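Type III Pentaketide Synthase (Neurospora crassa, PDB 3EUO) probably catalyses acyl transfer as a type III polyketide synthase, joining an acyl starter and malonyl units into a pentaketide chain. Local coordinates at residues 289-301 with 329-342. Numbering follows the deposited sequence.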
ATOM      1  N   ALA A 289      -8.030 -23.152  24.349  1.00 21.94           N
ATOM      2  CA  ALA A 289      -8.198 -24.520  23.857  1.00 21.20           C
ATOM      3  C   ALA A 289      -9.601 -24.809  23.309  1.00 20.57           C
ATOM      4  O   ALA A 289      -9.802 -25.815  22.629  1.00 20.13           O
ATOM      5  CB  ALA A 289      -7.822 -25.531  24.949  1.00 21.49           C
ATOM      6  N   ASP A 290     -10.563 -23.929  23.600  1.00 19.75           N
ATOM      7  CA  ASP A 290     -11.928 -24.061  23.071  1.00 19.22           C
ATOM      8  C   ASP A 290     -12.011 -23.775  21.573  1.00 18.52           C
ATOM      9  O   ASP A 290     -12.958 -24.199  20.918  1.00 18.13           O
ATOM     10  CB  ASP A 290     -12.903 -23.119  23.798  1.00 19.60           C
ATOM     11  CG  ASP A 290     -13.146 -23.509  25.253  1.00 20.95           C
ATOM     12  OD1 ASP A 290     -12.905 -24.675  25.634  1.00 21.09           O
ATOM     13  OD2 ASP A 290     -13.603 -22.635  26.025  1.00 22.68           O
ATOM     14  N   PHE A 291     -11.038 -23.038  21.039  1.00 17.64           N
ATOM     15  CA  PHE A 291     -11.095 -22.574  19.650  1.00 17.21           C
ATOM     16  C   PHE A 291     -10.203 -23.392  18.735  1.00 17.29           C
ATOM     17  O   PHE A 291      -9.262 -24.054  19.192  1.00 16.98           O
ATOM     18  CB  PHE A 291     -10.651 -21.106  19.558  1.00 17.18           C
ATOM     19  CG  PHE A 291     -11.471 -20.170  20.394  1.00 16.69           C
ATOM     20  CD1 PHE A 291     -12.591 -19.539  19.857  1.00 16.62           C
ATOM     21  CD2 PHE A 291     -11.129 -19.922  21.720  1.00 16.68           C
ATOM     22  CE1 PHE A 291     -13.360 -18.672  20.631  1.00 16.07           C
ATOM     23  CE2 PHE A 291     -11.891 -19.047  22.501  1.00 17.39           C
ATOM     24  CZ  PHE A 291     -13.011 -18.425  21.951  1.00 16.17           C
ATOM     25  N   ASP A 292     -10.508 -23.337  17.440  1.00 17.05           N
ATOM     26  CA  ASP A 292      -9.545 -23.710  16.414  1.00 17.02           C
ATOM     27  C   ASP A 292      -8.683 -22.489  16.149  1.00 16.81           C
ATOM     28  O   ASP A 292      -9.157 -21.366  16.242  1.00 16.48           O
ATOM     29  CB  ASP A 292     -10.250 -24.163  15.142  1.00 16.90           C
ATOM     30  CG  ASP A 292     -10.591 -25.648  15.164  1.00 17.83           C
ATOM     31  OD1 ASP A 292      -9.885 -26.418  15.861  1.00 18.58           O
ATOM     32  OD2 ASP A 292     -11.565 -26.041  14.486  1.00 18.69           O
ATOM     33  N   TRP A 293      -7.417 -22.722  15.829  1.00 16.78           N
ATOM     34  CA  TRP A 293      -6.448 -21.652  15.696  1.00 16.67           C
ATOM     35  C   TRP A 293      -5.814 -21.655  14.307  1.00 16.80           C
ATOM     36  O   TRP A 293      -5.072 -22.575  13.943  1.00 16.94           O
ATOM     37  CB  TRP A 293      -5.380 -21.779  16.781  1.00 17.19           C
ATOM     38  CG  TRP A 293      -5.796 -21.245  18.119  1.00 17.20           C
ATOM     39  CD1 TRP A 293      -6.640 -21.836  19.016  1.00 17.59           C
ATOM     40  CD2 TRP A 293      -5.358 -20.026  18.719  1.00 17.20           C
ATOM     41  NE1 TRP A 293      -6.765 -21.046  20.137  1.00 17.73           N
ATOM     42  CE2 TRP A 293      -5.994 -19.924  19.977  1.00 17.78           C
ATOM     43  CE3 TRP A 293      -4.499 -18.998  18.308  1.00 18.64           C
ATOM     44  CZ2 TRP A 293      -5.789 -18.840  20.835  1.00 17.79           C
ATOM     45  CZ3 TRP A 293      -4.298 -17.919  19.157  1.00 17.98           C
ATOM     46  CH2 TRP A 293      -4.937 -17.852  20.409  1.00 17.67           C
ATOM     47  N   ALA A 294      -6.143 -20.633  13.524  1.00 16.45           N
ATOM     48  CA  ALA A 294      -5.546 -20.448  12.214  1.00 16.08           C
ATOM     49  C   ALA A 294      -4.342 -19.522  12.404  1.00 16.13           C
ATOM     50  O   ALA A 294      -4.462 -18.299  12.288  1.00 15.59           O
ATOM     51  CB  ALA A 294      -6.562 -19.831  11.253  1.00 16.44           C
ATOM     52  N   MET A 295      -3.191 -20.110  12.728  1.00 16.07           N
ATOM     53  CA  MET A 295      -1.968 -19.338  12.935  1.00 16.34           C
ATOM     54  C   MET A 295      -1.173 -19.228  11.644  1.00 16.22           C
ATOM     55  O   MET A 295      -1.068 -20.202  10.900  1.00 16.23           O
ATOM     56  CB  MET A 295      -1.091 -20.013  13.995  1.00 16.83           C
ATOM     57  CG  MET A 295       0.205 -19.268  14.321  1.00 19.09           C
ATOM     58  SD  MET A 295      -0.049 -17.809  15.360  1.00 26.15           S
ATOM     59  CE  MET A 295      -1.171 -18.524  16.567  1.00 18.47           C
ATOM     60  N   HIS A 296      -0.608 -18.052  11.380  1.00 15.89           N
ATOM     61  CA  HIS A 296       0.365 -17.937  10.303  1.00 16.38           C
ATOM     62  C   HIS A 296       1.652 -18.608  10.775  1.00 16.32           C
ATOM     63  O   HIS A 296       2.227 -18.201  11.791  1.00 16.21           O
ATOM     64  CB  HIS A 296       0.654 -16.484   9.923  1.00 16.39           C
ATOM     65  CG  HIS A 296       1.740 -16.354   8.902  1.00 17.87           C
ATOM     66  ND1 HIS A 296       2.966 -15.786   9.177  1.00 19.68           N
ATOM     67  CD2 HIS A 296       1.801 -16.774   7.617  1.00 17.48           C
ATOM     68  CE1 HIS A 296       3.726 -15.840   8.097  1.00 18.06           C
ATOM     69  NE2 HIS A 296       3.039 -16.430   7.135  1.00 19.53           N
ATOM     70  N   PRO A 297       2.103 -19.643  10.046  1.00 16.78           N
ATOM     71  CA  PRO A 297       3.273 -20.391  10.489  1.00 17.16           C
ATOM     72  C   PRO A 297       4.568 -19.721  10.026  1.00 17.83           C
ATOM     73  O   PRO A 297       5.216 -20.194   9.083  1.00 17.63           O
ATOM     74  CB  PRO A 297       3.073 -21.752   9.831  1.00 16.98           C
ATOM     75  CG  PRO A 297       2.349 -21.440   8.537  1.00 17.31           C
ATOM     76  CD  PRO A 297       1.545 -20.175   8.785  1.00 16.71           C
ATOM     77  N   GLY A 298       4.918 -18.616  10.685  1.00 18.27           N
ATOM     78  CA  GLY A 298       6.101 -17.827  10.332  1.00 19.60           C
ATOM     79  C   GLY A 298       7.389 -18.621  10.457  1.00 20.23           C
ATOM     80  O   GLY A 298       8.334 -18.403   9.695  1.00 20.88           O
ATOM     81  N   GLY A 299       7.407 -19.540  11.420  1.00 20.62           N
ATOM     82  CA  GLY A 299       8.501 -20.493  11.644  1.00 21.48           C
ATOM     83  C   GLY A 299       7.995 -21.563  12.601  1.00 21.73           C
ATOM     84  O   GLY A 299       6.961 -21.374  13.249  1.00 21.88           O
ATOM     85  N   ALA A 300       8.710 -22.684  12.713  1.00 22.55           N
ATOM     86  CA  ALA A 300       8.274 -23.762  13.609  1.00 22.72           C
ATOM     87  C   ALA A 300       8.126 -23.302  15.057  1.00 22.71           C
ATOM     88  O   ALA A 300       7.204 -23.739  15.754  1.00 22.82           O
ATOM     89  CB  ALA A 300       9.191 -24.970  13.515  1.00 22.93           C
ATOM     90  N   THR A 301       9.015 -22.408  15.497  1.00 22.60           N
ATOM     91  CA  THR A 301       8.972 -21.898  16.869  1.00 22.29           C
ATOM     92  C   THR A 301       7.719 -21.077  17.138  1.00 21.68           C
ATOM     93  O   THR A 301       7.323 -20.915  18.290  1.00 21.52           O
ATOM     94  CB  THR A 301      10.215 -21.057  17.239  1.00 22.50           C
ATOM     95  OG1 THR A 301      10.218 -19.842  16.482  1.00 24.36           O
ATOM     96  CG2 THR A 301      11.498 -21.833  16.959  1.00 23.04           C
ATOM     97  N   ASN A 329       6.542 -21.132   4.348  1.00 12.58           N
ATOM     98  CA  ASN A 329       5.991 -19.835   4.739  1.00 12.67           C
ATOM     99  C   ASN A 329       5.854 -18.945   3.501  1.00 12.75           C
ATOM    100  O   ASN A 329       6.849 -18.440   2.983  1.00 12.55           O
ATOM    101  CB  ASN A 329       6.915 -19.198   5.800  1.00 12.41           C
ATOM    102  CG  ASN A 329       6.519 -17.773   6.185  1.00 13.66           C
ATOM    103  OD1 ASN A 329       5.609 -17.182   5.615  1.00 15.52           O
ATOM    104  ND2 ASN A 329       7.236 -17.210   7.158  1.00 13.77           N
ATOM    105  N   SER A 330       4.618 -18.752   3.036  1.00 12.99           N
ATOM    106  CA  SER A 330       4.358 -17.953   1.832  1.00 13.00           C
ATOM    107  C   SER A 330       4.025 -16.501   2.182  1.00 13.26           C
ATOM    108  O   SER A 330       3.265 -15.844   1.465  1.00 12.76           O
ATOM    109  CB  SER A 330       3.228 -18.575   0.994  1.00 13.29           C
ATOM    110  OG  SER A 330       3.525 -19.918   0.648  1.00 14.23           O
ATOM    111  N   SER A 331       4.612 -16.014   3.279  1.00 13.02           N
ATOM    112  CA  SER A 331       4.404 -14.648   3.766  1.00 13.04           C
ATOM    113  C   SER A 331       2.900 -14.315   3.858  1.00 12.81           C
ATOM    114  O   SER A 331       2.131 -15.123   4.385  1.00 12.86           O
ATOM    115  CB  SER A 331       5.208 -13.652   2.919  1.00 13.04           C
ATOM    116  OG  SER A 331       5.058 -12.324   3.384  1.00 12.77           O
ATOM    117  N   SER A 332       2.470 -13.170   3.328  1.00 12.66           N
ATOM    118  CA  SER A 332       1.081 -12.720   3.497  1.00 12.82           C
ATOM    119  C   SER A 332       0.018 -13.660   2.908  1.00 12.69           C
ATOM    120  O   SER A 332      -1.148 -13.593   3.301  1.00 12.65           O
ATOM    121  CB  SER A 332       0.889 -11.317   2.904  1.00 13.17           C
ATOM    122  OG  SER A 332       0.945 -11.361   1.488  1.00 13.78           O
ATOM    123  N   ALA A 333       0.424 -14.515   1.966  1.00 12.40           N
ATOM    124  CA  ALA A 333      -0.514 -15.417   1.278  1.00 12.64           C
ATOM    125  C   ALA A 333      -0.869 -16.670   2.085  1.00 12.86           C
ATOM    126  O   ALA A 333      -1.826 -17.379   1.753  1.00 12.45           O
ATOM    127  CB  ALA A 333       0.034 -15.805  -0.100  1.00 12.84           C
ATOM    128  N   THR A 334      -0.117 -16.943   3.148  1.00 12.96           N
ATOM    129  CA  THR A 334      -0.276 -18.210   3.858  1.00 13.73           C
ATOM    130  C   THR A 334      -1.564 -18.283   4.671  1.00 13.41           C
ATOM    131  O   THR A 334      -2.186 -19.347   4.748  1.00 13.34           O
ATOM    132  CB  THR A 334       0.909 -18.515   4.796  1.00 14.14           C
ATOM    133  OG1 THR A 334       2.139 -18.252   4.114  1.00 15.26           O
ATOM    134  CG2 THR A 334       0.884 -19.981   5.226  1.00 14.93           C
ATOM    135  N   ILE A 335      -1.954 -17.170   5.283  1.00 13.36           N
ATOM    136  CA  ILE A 335      -3.082 -17.205   6.214  1.00 13.10           C
ATOM    137  C   ILE A 335      -4.395 -17.604   5.542  1.00 13.05           C
ATOM    138  O   ILE A 335      -5.155 -18.391   6.114  1.00 12.78           O
ATOM    139  CB  ILE A 335      -3.223 -15.920   7.095  1.00 13.37           C
ATOM    140  CG1 ILE A 335      -4.229 -16.136   8.240  1.00 13.90           C
ATOM    141  CG2 ILE A 335      -3.619 -14.704   6.262  1.00 12.63           C
ATOM    142  CD1 ILE A 335      -3.932 -17.344   9.129  1.00 13.86           C
ATOM    143  N   PHE A 336      -4.661 -17.092   4.337  1.00 13.17           N
ATOM    144  CA  PHE A 336      -5.896 -17.484   3.642  1.00 13.21           C
ATOM    145  C   PHE A 336      -5.814 -18.940   3.189  1.00 13.44           C
ATOM    146  O   PHE A 336      -6.833 -19.635   3.116  1.00 13.51           O
ATOM    147  CB  PHE A 336      -6.228 -16.560   2.456  1.00 13.62           C
ATOM    148  CG  PHE A 336      -6.494 -15.110   2.835  1.00 12.84           C
ATOM    149  CD1 PHE A 336      -6.884 -14.751   4.119  1.00 14.68           C
ATOM    150  CD2 PHE A 336      -6.389 -14.109   1.863  1.00 13.79           C
ATOM    151  CE1 PHE A 336      -7.128 -13.412   4.453  1.00 14.32           C
ATOM    152  CE2 PHE A 336      -6.636 -12.776   2.179  1.00 14.27           C
ATOM    153  CZ  PHE A 336      -7.007 -12.423   3.475  1.00 14.68           C
ATOM    154  N   SER A 337      -4.596 -19.394   2.895  1.00 13.58           N
ATOM    155  CA  SER A 337      -4.339 -20.790   2.566  1.00 13.86           C
ATOM    156  C   SER A 337      -4.675 -21.693   3.755  1.00 13.87           C
ATOM    157  O   SER A 337      -5.316 -22.733   3.584  1.00 13.36           O
ATOM    158  CB  SER A 337      -2.884 -20.980   2.130  1.00 14.51           C
ATOM    159  OG  SER A 337      -2.656 -22.303   1.694  1.00 16.15           O
ATOM    160  N   VAL A 338      -4.249 -21.274   4.948  1.00 13.97           N
ATOM    161  CA  VAL A 338      -4.631 -21.934   6.207  1.00 14.11           C
ATOM    162  C   VAL A 338      -6.162 -21.969   6.415  1.00 14.63           C
ATOM    163  O   VAL A 338      -6.732 -23.034   6.680  1.00 14.93           O
ATOM    164  CB  VAL A 338      -3.905 -21.294   7.418  1.00 14.02           C
ATOM    165  CG1 VAL A 338      -4.426 -21.856   8.743  1.00 13.74           C
ATOM    166  CG2 VAL A 338      -2.384 -21.498   7.301  1.00 14.39           C
ATOM    167  N   LEU A 339      -6.827 -20.822   6.265  1.00 14.89           N
ATOM    168  CA  LEU A 339      -8.287 -20.767   6.416  1.00 14.97           C
ATOM    169  C   LEU A 339      -9.052 -21.615   5.389  1.00 15.18           C
ATOM    170  O   LEU A 339     -10.098 -22.212   5.715  1.00 15.10           O
ATOM    171  CB  LEU A 339      -8.788 -19.322   6.400  1.00 14.99           C
ATOM    172  CG  LEU A 339      -8.440 -18.495   7.636  1.00 15.88           C
ATOM    173  CD1 LEU A 339      -8.721 -17.041   7.334  1.00 16.22           C
ATOM    174  CD2 LEU A 339      -9.239 -18.959   8.856  1.00 16.97           C
ATOM    175  N   ASN A 340      -8.529 -21.674   4.164  1.00 14.84           N
ATOM    176  CA  ASN A 340      -9.099 -22.522   3.125  1.00 15.48           C
ATOM    177  C   ASN A 340      -8.938 -24.000   3.489  1.00 15.50           C
ATOM    178  O   ASN A 340      -9.880 -24.790   3.395  1.00 15.39           O
ATOM    179  CB  ASN A 340      -8.433 -22.226   1.776  1.00 15.40           C
ATOM    180  CG  ASN A 340      -9.118 -22.930   0.614  1.00 16.98           C
ATOM    181  OD1 ASN A 340     -10.346 -22.934   0.510  1.00 18.35           O
ATOM    182  ND2 ASN A 340      -8.323 -23.522  -0.266  1.00 17.04           N
ATOM    183  N   ARG A 341      -7.737 -24.366   3.920  1.00 15.63           N
ATOM    184  CA  ARG A 341      -7.445 -25.761   4.254  1.00 15.98           C
ATOM    185  C   ARG A 341      -8.211 -26.221   5.497  1.00 16.25           C
ATOM    186  O   ARG A 341      -8.643 -27.373   5.567  1.00 16.17           O
ATOM    187  CB  ARG A 341      -5.937 -25.959   4.438  1.00 16.23           C
ATOM    188  CG  ARG A 341      -5.494 -27.387   4.759  1.00 16.83           C
ATOM    189  CD  ARG A 341      -5.482 -28.289   3.529  1.00 18.13           C
ATOM    190  NE  ARG A 341      -4.811 -29.554   3.823  1.00 19.25           N
ATOM    191  CZ  ARG A 341      -5.351 -30.760   3.671  1.00 20.44           C
ATOM    192  NH1 ARG A 341      -6.581 -30.894   3.196  1.00 21.16           N
ATOM    193  NH2 ARG A 341      -4.646 -31.839   3.978  1.00 21.12           N
ATOM    194  N   LEU A 342      -8.386 -25.322   6.464  1.00 16.41           N
ATOM    195  CA  LEU A 342      -9.048 -25.657   7.730  1.00 16.96           C
ATOM    196  C   LEU A 342     -10.437 -26.249   7.523  1.00 17.40           C
ATOM    197  O   LEU A 342     -10.852 -27.145   8.260  1.00 17.39           O
ATOM    198  CB  LEU A 342      -9.130 -24.428   8.645  1.00 17.29           C
ATOM    199  CG  LEU A 342      -9.732 -24.594  10.048  1.00 17.23           C
ATOM    200  CD1 LEU A 342      -8.922 -25.556  10.904  1.00 17.16           C
ATOM    201  CD2 LEU A 342      -9.860 -23.243  10.737  1.00 16.96           C
TER
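His296 and Asn329 meet nearly crosswise, ring and amide planes 73° apart. The bond between them is a bent one: His296 NE2 donates weakly to Asn329 OD1 at 3.1 Å, with 125° at the hydrogen. With CG anti to the backbone N (chi1 175°), the imidazole is carried to the loop that leads into helix 334-342. Asn329 uses both ends of its amide. OD1 also accepts from Ser331 N at 2.8 Å, closing an Asx turn, while Asn329 ND2 gives a weak bond to Gly298 O at 3.0 Å. Replacing Asn329 with an alanine removes the amide, which would probably leave His296 NE2 without this acceptor, open the Asx turn and take away the donor to Gly298 O. Thr334 packs beside the ring: its CB sits 3.4 Å from His296 CD2, in plane at the ring edge, and its CG2 packs on Pro297 CD. Its OG1 donates to Ser331 O, which also accepts from Thr334 N on the same face.

Further along, the contact turns mostly apolar. Ala294 CB lies 3.7 Å from Leu339 CD2 and 3.9 Å from Val338 CG1. The methyl Ile335 CD1 abuts the carbonyl oxygen Ala294 O at 3.3 Å. This lays strand 292-295, an outermost strand of the mixed sheet beside strand 359-366, against a largely buried helix that also packs on strands 4-11, 168-175 and 204-211, the layered thiolase fold.

A histidine paired, through a weak bond, with an asparagine fits the Cys-His-Asn triad of chalcone synthase relatives, with Cys143, found here oxidised to the sulfinate, as the probable nucleophile; the chemistry is consistent with Asn329 orienting the imidazole, probably for acyl transfer.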